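Uncharacterized protein BDF5 (Trypanosoma brucei brucei, PDB 5K29) is a bromodomain protein of unknown function whose N-terminal part, a four-helix bromodomain module, probably recognises acetylated lysine as relatives do. Local coordinates at residues A60-K65 / K78-L83; G66-G69 / T75-K78. All coordinates share one frame; numbering follows the deposited sequence. Where two conformers were deposited one is given.

Both interactions join the end of helix 53-64 and the loop that follows it to the beginning of helix 75-92. Interaction 1 is a surface contact of opposite charges between two helices that buries 85 Å²; interaction 2, set between loop and helix, is partly buried, covers 179 Å² and is almost wholly apolar. Their chemistry follows this placing: Arg62 and Asp80 meet at the surface of the bundle, while the Tyr68 ring packs inward against Leu77. Tyr68 connects the two, its ring serving interaction 2 and its OH lying 2.6 Å from Asp80 OD2 of interaction 1, a probable hydrogen bond. Arg62 O also meets Ala67 N at 3.0 Å.

Interaction 1. Residues A60-K65 / K78-L83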
ATOM      1  N   ALA A  60       0.015   3.076  -7.595  1.00 65.04           N
ATOM      2  CA  ALA A  60      -1.268   3.372  -8.253  1.00 68.10           C
ATOM      3  C   ALA A  60      -1.232   2.964  -9.726  1.00 76.16           C
ATOM      4  O   ALA A  60      -2.244   2.515 -10.265  1.00 77.19           O
ATOM      5  CB  ALA A  60      -1.605   4.848  -8.124  1.00 70.08           C
ATOM      6  N   ASP A  61      -0.040   3.092 -10.349  1.00 74.07           N
ATOM      7  CA  ASP A  61       0.266   2.715 -11.722  1.00 77.51           C
ATOM      8  C   ASP A  61       0.172   1.191 -11.842  1.00 77.12           C
ATOM      9  O   ASP A  61      -0.536   0.687 -12.722  1.00 78.04           O
ATOM     10  CB  ASP A  61       1.683   3.216 -12.078  1.00 81.59           C
ATOM     11  CG  ASP A  61       2.089   3.134 -13.533  1.00104.05           C
ATOM     12  OD1 ASP A  61       1.191   3.201 -14.411  1.00110.76           O
ATOM     13  OD2 ASP A  61       3.309   3.077 -13.801  1.00111.61           O
ATOM     14  N   ARG A  62       0.846   0.464 -10.914  1.00 68.79           N
ATOM     15  CA  ARG A  62       0.816  -0.993 -10.825  1.00 67.82           C
ATOM     16  C   ARG A  62      -0.641  -1.458 -10.608  1.00 72.99           C
ATOM     17  O   ARG A  62      -1.074  -2.425 -11.235  1.00 75.73           O
ATOM     18  CB  ARG A  62       1.735  -1.506  -9.703  1.00 62.76           C
ATOM     19  CG  ARG A  62       3.220  -1.261  -9.987  0.50 70.88           C
ATOM     20  CD  ARG A  62       4.159  -2.038  -9.079  0.50 76.28           C
ATOM     21  NE  ARG A  62       4.439  -1.346  -7.818  0.50 79.74           N
ATOM     22  CZ  ARG A  62       5.601  -1.401  -7.168  0.50 90.87           C
ATOM     23  NH1 ARG A  62       6.617  -2.098  -7.666  0.50 73.67           N
ATOM     24  NH2 ARG A  62       5.758  -0.753  -6.023  0.50 76.37           N
ATOM     25  N   ALA A  63      -1.419  -0.710  -9.792  1.00 67.74           N
ATOM     26  CA  ALA A  63      -2.828  -1.026  -9.513  1.00 67.44           C
ATOM     27  C   ALA A  63      -3.696  -0.913 -10.772  1.00 75.97           C
ATOM     28  O   ALA A  63      -4.577  -1.743 -10.975  1.00 77.85           O
ATOM     29  CB  ALA A  63      -3.376  -0.146  -8.388  1.00 64.96           C
ATOM     30  N   ALA A  64      -3.427   0.084 -11.619  1.00 74.81           N
ATOM     31  CA  ALA A  64      -4.152   0.337 -12.863  1.00 79.92           C
ATOM     32  C   ALA A  64      -3.880  -0.738 -13.919  1.00 89.82           C
ATOM     33  O   ALA A  64      -4.742  -1.007 -14.766  1.00 93.87           O
ATOM     34  CB  ALA A  64      -3.774   1.706 -13.406  1.00 82.51           C
ATOM     35  N   LYS A  65      -2.674  -1.337 -13.868  1.00 86.22           N
ATOM     36  CA  LYS A  65      -2.233  -2.403 -14.769  1.00 89.58           C
ATOM     37  C   LYS A  65      -2.669  -3.806 -14.258  1.00 91.93           C
ATOM     38  O   LYS A  65      -2.353  -4.819 -14.888  1.00 95.70           O
ATOM     39  CB  LYS A  65      -0.708  -2.316 -14.990  1.00 92.42           C
ATOM     40  N   LYS A  78       0.540  -5.506  -0.145  1.00 51.31           N
ATOM     41  CA  LYS A  78       1.172  -5.415   1.179  1.00 50.42           C
ATOM     42  C   LYS A  78       2.703  -5.601   1.097  1.00 55.29           C
ATOM     43  O   LYS A  78       3.422  -4.906   1.815  1.00 55.83           O
ATOM     44  CB  LYS A  78       0.550  -6.378   2.178  1.00 50.57           C
ATOM     45  CG  LYS A  78      -0.898  -6.058   2.511  1.00 53.52           C
ATOM     46  CD  LYS A  78      -1.380  -7.094   3.533  1.00 61.05           C
ATOM     47  CE  LYS A  78      -2.629  -6.652   4.241  1.00 73.14           C
ATOM     48  NZ  LYS A  78      -3.312  -7.797   4.892  1.00 80.26           N
ATOM     49  N   GLU A  79       3.187  -6.480   0.185  1.00 52.12           N
ATOM     50  CA  GLU A  79       4.629  -6.691  -0.058  1.00 52.62           C
ATOM     51  C   GLU A  79       5.233  -5.387  -0.547  1.00 55.94           C
ATOM     52  O   GLU A  79       6.193  -4.916   0.035  1.00 55.59           O
ATOM     53  CB  GLU A  79       4.870  -7.735  -1.138  1.00 55.99           C
ATOM     54  CG  GLU A  79       4.909  -9.165  -0.664  1.00 72.82           C
ATOM     55  CD  GLU A  79       4.958 -10.161  -1.807  1.00 91.05           C
ATOM     56  OE1 GLU A  79       5.380  -9.774  -2.922  1.00 97.44           O
ATOM     57  OE2 GLU A  79       4.579 -11.333  -1.588  1.00 81.65           O
ATOM     58  N   ASP A  80       4.620  -4.763  -1.563  1.00 53.22           N
ATOM     59  CA  ASP A  80       5.091  -3.500  -2.144  1.00 52.51           C
ATOM     60  C   ASP A  80       5.253  -2.411  -1.109  1.00 55.17           C
ATOM     61  O   ASP A  80       6.254  -1.721  -1.124  1.00 55.61           O
ATOM     62  CB  ASP A  80       4.143  -3.048  -3.257  1.00 54.94           C
ATOM     63  CG  ASP A  80       4.281  -3.835  -4.540  1.00 64.55           C
ATOM     64  OD1 ASP A  80       5.024  -4.855  -4.545  1.00 66.38           O
ATOM     65  OD2 ASP A  80       3.670  -3.433  -5.540  1.00 68.73           O
ATOM     66  N   ILE A  81       4.291  -2.284  -0.187  1.00 52.02           N
ATOM     67  CA  ILE A  81       4.349  -1.309   0.893  1.00 50.80           C
ATOM     68  C   ILE A  81       5.521  -1.641   1.816  1.00 51.26           C
ATOM     69  O   ILE A  81       6.270  -0.742   2.150  1.00 51.73           O
ATOM     70  CB  ILE A  81       3.006  -1.213   1.679  1.00 54.34           C
ATOM     71  CG1 ILE A  81       1.796  -0.807   0.770  1.00 56.23           C
ATOM     72  CG2 ILE A  81       3.126  -0.279   2.924  1.00 54.60           C
ATOM     73  CD1 ILE A  81       1.868   0.575   0.086  1.00 58.70           C
ATOM     74  N   ARG A  82       5.649  -2.915   2.266  1.00 47.00           N
ATOM     75  CA  ARG A  82       6.720  -3.318   3.191  1.00 45.45           C
ATOM     76  C   ARG A  82       8.079  -3.111   2.572  1.00 48.89           C
ATOM     77  O   ARG A  82       8.984  -2.625   3.254  1.00 49.71           O
ATOM     78  CB  ARG A  82       6.527  -4.761   3.681  1.00 42.86           C
ATOM     79  CG  ARG A  82       5.362  -4.834   4.663  1.00 53.76           C
ATOM     80  CD  ARG A  82       5.207  -6.152   5.333  1.00 57.27           C
ATOM     81  NE  ARG A  82       4.143  -6.070   6.332  1.00 55.06           N
ATOM     82  CZ  ARG A  82       3.056  -6.819   6.320  1.00 59.64           C
ATOM     83  NH1 ARG A  82       2.133  -6.664   7.256  1.00 58.41           N
ATOM     84  NH2 ARG A  82       2.887  -7.741   5.381  1.00 53.34           N
ATOM     85  N   LEU A  83       8.201  -3.384   1.268  1.00 46.18           N
ATOM     86  CA  LEU A  83       9.446  -3.195   0.539  1.00 49.37           C
ATOM     87  C   LEU A  83       9.837  -1.735   0.460  1.00 54.68           C
ATOM     88  O   LEU A  83      11.018  -1.444   0.624  1.00 55.17           O
ATOM     89  CB  LEU A  83       9.431  -3.841  -0.873  1.00 51.46           C
ATOM     90  CG  LEU A  83       9.220  -5.365  -1.021  1.00 59.58           C
ATOM     91  CD1 LEU A  83       9.621  -5.840  -2.423  1.00 62.76           C
ATOM     92  CD2 LEU A  83      10.029  -6.183  -0.005  1.00 64.94           C
TER
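Asp80 sets its OD2 over one face of the Arg62 guanidinium, 3.1 Å above the plane and displaced toward the rim of the group. The contact spans helix 53-64 and helix 75-92 of the four-helix bromodomain bundle, near the end where a loop joins them. The carboxylate and guanidinium planes are 34° apart, so the two groups meet neither flat nor at a right angle. Arg62 NE and Asp80 OD2 are 3.2 Å apart and form a salt bridge, but no N-H of the guanidinium points at the oxygen; the attraction rests on charge alone. OD2 is as close to Arg62 CZ, also at 3.2 Å, as it is to NE, and it lies 3.4 Å from Arg62 NH2, so it faces the NE-CZ-NH2 side of the group.

The helices are well separated, with the CA atoms of Arg62 and Asp80 10.0 Å apart, and the two side chains bridge the gap from opposite directions. The Arg62 chain bends at chi3 (-86°), which turns the guanidinium face toward the carboxylate. Arg62 has two conformers and this geometry belongs to one of them, so the details of the bridge are less certain. The stronger polar partner of Asp80 is Tyr68, whose OH is hydrogen-bonded to the same OD2 and probably helps to fix the carboxylate; Arg62 also packs on Ala67 and the Tyr68 ring. Beside the charged pair, the methylene carbon CB of Asp80 approaches Arg62 NH2 at 3.9 Å.

Interaction 2. Residues G66-G69 / T75-K78; sequences GAYG and TTLK
Leu77 and Tyr68 make the apolar heart of this contact, in which the loop between helices 53-64 and 75-92 of the bromodomain, corresponding to the AB loop at the end of the bundle away from the acetyl-lysine pocket of relatives, folds back on the first turn of helix 75-92. Leu77 CB stands over one face of the Tyr68 ring, 4.0 Å from its centroid and 17° off the normal, a CH-pi contact. Ala67 CB sits over the opposite face, so the ring is held between loop and helix. The side chains of Tyr68 and Leu77 cross at about a right angle, and with Leu77 CG anti to its N (chi1 173°) the branch runs on across the ring, bringing Leu77 CD1 to 3.8 Å from Tyr68 CE2. Met15 of helix 12-21 also packs on Tyr68, and Leu18 and Val19 of that helix on Leu77, with Ile113 of helix 97-122.

Thr76 OG1, in that first turn, is hydrogen-bonded to Asp71 OD2 of the preceding loop. Gly66, at positive phi (79°), ends helix 53-64 in a Schellman motif and turns the chain toward Tyr68. The Thr76 methyl CG2 packs at the ring edge, near its plane, 4.1 Å from Tyr68 CD1.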
ATOM      1  N   GLY A  66      -3.408  -3.831 -13.145  1.00 82.73           N
ATOM      2  CA  GLY A  66      -3.970  -5.031 -12.538  1.00 82.00           C
ATOM      3  C   GLY A  66      -3.034  -5.883 -11.702  1.00 84.29           C
ATOM      4  O   GLY A  66      -3.296  -7.078 -11.523  1.00 85.16           O
ATOM      5  N   ALA A  67      -1.966  -5.280 -11.134  1.00 77.15           N
ATOM      6  CA  ALA A  67      -0.979  -6.013 -10.341  1.00 74.13           C
ATOM      7  C   ALA A  67      -1.499  -6.650  -9.051  1.00 74.20           C
ATOM      8  O   ALA A  67      -0.933  -7.655  -8.612  1.00 73.92           O
ATOM      9  CB  ALA A  67       0.210  -5.121 -10.025  1.00 72.29           C
ATOM     10  N   TYR A  68      -2.578  -6.106  -8.468  1.00 68.16           N
ATOM     11  CA  TYR A  68      -3.036  -6.513  -7.139  1.00 64.97           C
ATOM     12  C   TYR A  68      -4.391  -7.222  -6.976  1.00 71.13           C
ATOM     13  O   TYR A  68      -4.677  -7.692  -5.863  1.00 69.47           O
ATOM     14  CB  TYR A  68      -3.070  -5.267  -6.253  1.00 61.79           C
ATOM     15  CG  TYR A  68      -1.831  -4.396  -6.308  1.00 58.82           C
ATOM     16  CD1 TYR A  68      -0.570  -4.931  -6.084  1.00 59.21           C
ATOM     17  CD2 TYR A  68      -1.935  -3.015  -6.453  1.00 58.32           C
ATOM     18  CE1 TYR A  68       0.564  -4.129  -6.082  1.00 57.30           C
ATOM     19  CE2 TYR A  68      -0.808  -2.196  -6.409  1.00 57.65           C
ATOM     20  CZ  TYR A  68       0.438  -2.760  -6.210  1.00 61.21           C
ATOM     21  OH  TYR A  68       1.554  -1.975  -6.123  1.00 60.96           O
ATOM     22  N   GLY A  69      -5.212  -7.273  -8.020  1.00 70.42           N
ATOM     23  CA  GLY A  69      -6.555  -7.847  -7.921  1.00 72.46           C
ATOM     24  C   GLY A  69      -6.724  -9.352  -7.804  1.00 80.04           C
ATOM     25  O   GLY A  69      -7.858  -9.815  -7.654  1.00 83.08           O
ATOM     26  N   THR A  75      -1.849  -9.679  -0.811  1.00 57.34           N
ATOM     27  CA  THR A  75      -0.471 -10.077  -0.515  1.00 56.87           C
ATOM     28  C   THR A  75       0.563  -9.214  -1.289  1.00 59.48           C
ATOM     29  O   THR A  75       1.471  -8.655  -0.669  1.00 57.82           O
ATOM     30  CB  THR A  75      -0.326 -11.583  -0.793  1.00 60.26           C
ATOM     31  OG1 THR A  75      -1.300 -12.272  -0.027  1.00 63.72           O
ATOM     32  CG2 THR A  75       1.043 -12.123  -0.448  1.00 62.08           C
ATOM     33  N   THR A  76       0.403  -9.092  -2.622  1.00 55.85           N
ATOM     34  CA  THR A  76       1.338  -8.325  -3.462  1.00 54.91           C
ATOM     35  C   THR A  76       1.412  -6.841  -3.053  1.00 57.90           C
ATOM     36  O   THR A  76       2.517  -6.302  -2.930  1.00 56.77           O
ATOM     37  CB  THR A  76       1.037  -8.518  -4.949  1.00 57.48           C
ATOM     38  OG1 THR A  76       0.957  -9.916  -5.185  1.00 65.20           O
ATOM     39  CG2 THR A  76       2.134  -7.938  -5.848  1.00 58.51           C
ATOM     40  N   LEU A  77       0.244  -6.195  -2.869  1.00 52.89           N
ATOM     41  CA  LEU A  77       0.111  -4.804  -2.453  1.00 51.14           C
ATOM     42  C   LEU A  77       0.780  -4.605  -1.101  1.00 53.53           C
ATOM     43  O   LEU A  77       1.530  -3.650  -0.947  1.00 54.22           O
ATOM     44  CB  LEU A  77      -1.374  -4.340  -2.423  1.00 51.36           C
ATOM     45  CG  LEU A  77      -1.665  -2.927  -1.845  1.00 54.45           C
ATOM     46  CD1 LEU A  77      -0.927  -1.818  -2.616  1.00 55.10           C
ATOM     47  CD2 LEU A  77      -3.171  -2.613  -1.890  1.00 56.67           C
ATOM     48  N   LYS A  78       0.540  -5.506  -0.145  1.00 51.31           N
ATOM     49  CA  LYS A  78       1.172  -5.415   1.179  1.00 50.42           C
ATOM     50  C   LYS A  78       2.703  -5.601   1.097  1.00 55.29           C
ATOM     51  O   LYS A  78       3.422  -4.906   1.815  1.00 55.83           O
ATOM     52  CB  LYS A  78       0.550  -6.378   2.178  1.00 50.57           C
ATOM     53  CG  LYS A  78      -0.898  -6.058   2.511  1.00 53.52           C
ATOM     54  CD  LYS A  78      -1.380  -7.094   3.533  1.00 61.05           C
ATOM     55  CE  LYS A  78      -2.629  -6.652   4.241  1.00 73.14           C
ATOM     56  NZ  LYS A  78      -3.312  -7.797   4.892  1.00 80.26           N
TER